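Local coordinates for putative uncharacterized protein (Chaetomium thermophilum, PDB 5F5T), which is probably required for pre-mRNA splicing, as a spliceosomal factor of the PRP38 family, at residues V136-E141 with D194-R199. Residues are numbered along the deposited sequence; the frame is centred on the assembly and turned at random.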
loop_
_atom_site.group_PDB
_atom_site.type_symbol
_atom_site.label_atom_id
_atom_site.label_comp_id
_atom_site.label_asym_id
_atom_site.label_seq_id
_atom_site.Cartn_x
_atom_site.Cartn_y
_atom_site.Cartn_z
ATOM N N VAL A 136 -1.132 -5.710 8.403
ATOM C CA VAL A 136 -1.272 -4.858 7.229
ATOM C C VAL A 136 -2.057 -5.561 6.126
ATOM O O VAL A 136 -2.954 -4.972 5.519
ATOM C CB VAL A 136 0.091 -4.424 6.693
ATOM C CG1 VAL A 136 -0.052 -3.836 5.291
ATOM C CG2 VAL A 136 0.700 -3.403 7.630
ATOM N N TYR A 137 -1.722 -6.823 5.875
ATOM C CA TYR A 137 -2.441 -7.592 4.869
ATOM C C TYR A 137 -3.912 -7.707 5.261
ATOM O O TYR A 137 -4.803 -7.422 4.452
ATOM C CB TYR A 137 -1.829 -8.983 4.696
ATOM C CG TYR A 137 -0.509 -8.977 3.958
ATOM C CD1 TYR A 137 -0.441 -8.628 2.616
ATOM C CD2 TYR A 137 0.666 -9.341 4.602
ATOM C CE1 TYR A 137 0.769 -8.624 1.942
ATOM C CE2 TYR A 137 1.875 -9.340 3.939
ATOM C CZ TYR A 137 1.924 -8.983 2.611
ATOM O OH TYR A 137 3.132 -8.985 1.950
ATOM N N THR A 138 -4.161 -8.103 6.509
ATOM C CA THR A 138 -5.531 -8.326 6.972
ATOM C C THR A 138 -6.373 -7.048 6.926
ATOM O O THR A 138 -7.537 -7.083 6.536
ATOM C CB THR A 138 -5.572 -8.893 8.407
ATOM O OG1 THR A 138 -4.876 -8.011 9.293
ATOM C CG2 THR A 138 -4.931 -10.268 8.457
ATOM N N LEU A 139 -5.788 -5.926 7.340
ATOM C CA LEU A 139 -6.502 -4.649 7.356
ATOM C C LEU A 139 -6.737 -4.077 5.970
ATOM O O LEU A 139 -7.837 -3.622 5.669
ATOM C CB LEU A 139 -5.747 -3.613 8.198
ATOM C CG LEU A 139 -5.644 -3.853 9.704
ATOM C CD1 LEU A 139 -4.581 -2.955 10.314
ATOM C CD2 LEU A 139 -6.990 -3.618 10.360
ATOM N N LEU A 140 -5.703 -4.079 5.135
ATOM C CA LEU A 140 -5.775 -3.384 3.851
ATOM C C LEU A 140 -6.431 -4.186 2.731
ATOM O O LEU A 140 -7.100 -3.612 1.879
ATOM C CB LEU A 140 -4.382 -2.953 3.402
ATOM C CG LEU A 140 -3.658 -1.994 4.341
ATOM C CD1 LEU A 140 -2.425 -1.416 3.664
ATOM C CD2 LEU A 140 -4.599 -0.893 4.794
ATOM N N GLU A 141 -6.260 -5.505 2.732
ATOM C CA GLU A 141 -6.782 -6.305 1.620
ATOM C C GLU A 141 -8.296 -6.181 1.363
ATOM O O GLU A 141 -8.717 -6.260 0.210
ATOM C CB GLU A 141 -6.420 -7.779 1.817
ATOM C CG GLU A 141 -4.982 -8.095 1.434
ATOM C CD GLU A 141 -4.667 -9.576 1.461
ATOM O OE1 GLU A 141 -5.442 -10.346 2.065
ATOM O OE2 GLU A 141 -3.636 -9.967 0.872
ATOM N N ASP A 194 1.512 -20.411 7.964
ATOM C CA ASP A 194 0.168 -20.609 8.523
ATOM C C ASP A 194 -0.354 -19.398 9.295
ATOM O O ASP A 194 -1.369 -19.485 9.987
ATOM C CB ASP A 194 0.135 -21.837 9.441
ATOM C CG ASP A 194 0.035 -23.138 8.674
ATOM O OD1 ASP A 194 0.174 -23.114 7.433
ATOM O OD2 ASP A 194 -0.175 -24.188 9.319
ATOM N N LEU A 195 0.338 -18.271 9.181
ATOM C CA LEU A 195 -0.161 -17.026 9.744
ATOM C C LEU A 195 -1.358 -16.505 8.956
ATOM O O LEU A 195 -2.270 -15.904 9.522
ATOM C CB LEU A 195 0.954 -15.981 9.780
ATOM C CG LEU A 195 2.215 -16.451 10.511
ATOM C CD1 LEU A 195 3.348 -15.451 10.344
ATOM C CD2 LEU A 195 1.917 -16.692 11.985
ATOM N N LEU A 196 -1.345 -16.732 7.646
ATOM C CA LEU A 196 -2.421 -16.263 6.773
ATOM C C LEU A 196 -2.980 -17.364 5.877
ATOM O O LEU A 196 -2.227 -18.151 5.307
ATOM C CB LEU A 196 -1.935 -15.107 5.904
ATOM C CG LEU A 196 -1.897 -13.726 6.550
ATOM C CD1 LEU A 196 -1.571 -12.678 5.503
ATOM C CD2 LEU A 196 -3.219 -13.416 7.223
ATOM N N GLU A 197 -4.301 -17.416 5.758
ATOM C CA GLU A 197 -4.935 -18.218 4.721
ATOM C C GLU A 197 -4.846 -17.453 3.403
ATOM O O GLU A 197 -4.629 -16.241 3.409
ATOM C CB GLU A 197 -6.390 -18.530 5.083
ATOM C CG GLU A 197 -6.557 -19.357 6.352
ATOM C CD GLU A 197 -5.934 -20.736 6.228
ATOM O OE1 GLU A 197 -6.073 -21.360 5.154
ATOM O OE2 GLU A 197 -5.320 -21.205 7.211
ATOM N N PRO A 198 -4.995 -18.153 2.266
ATOM C CA PRO A 198 -4.976 -17.444 0.983
ATOM C C PRO A 198 -6.095 -16.411 0.889
ATOM O O PRO A 198 -7.161 -16.604 1.473
ATOM C CB PRO A 198 -5.172 -18.569 -0.032
ATOM C CG PRO A 198 -4.576 -19.760 0.649
ATOM C CD PRO A 198 -5.027 -19.613 2.072
ATOM N N ARG A 199 -5.843 -15.319 0.176
ATOM C CA ARG A 199 -6.807 -14.231 0.084
ATOM C C ARG A 199 -8.063 -14.693 -0.641
ATOM O O ARG A 199 -7.990 -15.410 -1.640
ATOM C CB ARG A 199 -6.202 -13.029 -0.639
ATOM C CG ARG A 199 -7.119 -11.813 -0.674
ATOM C CD ARG A 199 -6.500 -10.670 -1.453
ATOM N NE ARG A 199 -6.540 -10.925 -2.890
ATOM C CZ ARG A 199 -7.528 -10.528 -3.687
ATOM N NH1 ARG A 199 -8.554 -9.853 -3.187
ATOM N NH2 ARG A 199 -7.486 -10.800 -4.982
#
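Leu196 and Arg199, in the irregular segment that follows helix 187-192, lie against Tyr137 and Thr138 of helix 133-140 and against Glu141 just beyond them. No hydrogen bond joins the two segments. Leucine suits its place because it forks: CD1 rests on Tyr137 CB at 3.8 Å and lies oblique to the ring beyond it, while CD2 reaches Thr138 CG2, also at 3.8 Å. Threonine offers that methyl because its hydroxyl, with OG1 between the backbone N and the carbonyl carbon (chi1 57°), turns back to Glu135 O and Lys134 O. Tyr137 also packs on Leu190 and gives its OH to Arg185 O, so within the PRP38-family fold the aromatic residue joins helix 133-140 to helix 187-192 and to the chain on both sides of it. That short helix ends in a Schellman motif, with Asp194 at positive phi. One turn along from Tyr137, the extended Glu141 lays OE1 3.5 Å from Arg199 CG. Arginine suits because its aliphatic part passes the carboxylate while its guanidinium, turned by the bend at chi3 (74°), salt-bridges an acidic residue of another protein's chain; Glu141 OE2 stays 4.8 Å from Arg199 NE. Glutamate is long enough for OE2 to salt-bridge Arg187, which also bonds Glu197 O and so links the segments indirectly; an alanine here would remove the carboxylate, which would probably cost Arg187 its salt-bridge mate and open a gap beside Arg199 CG and CD.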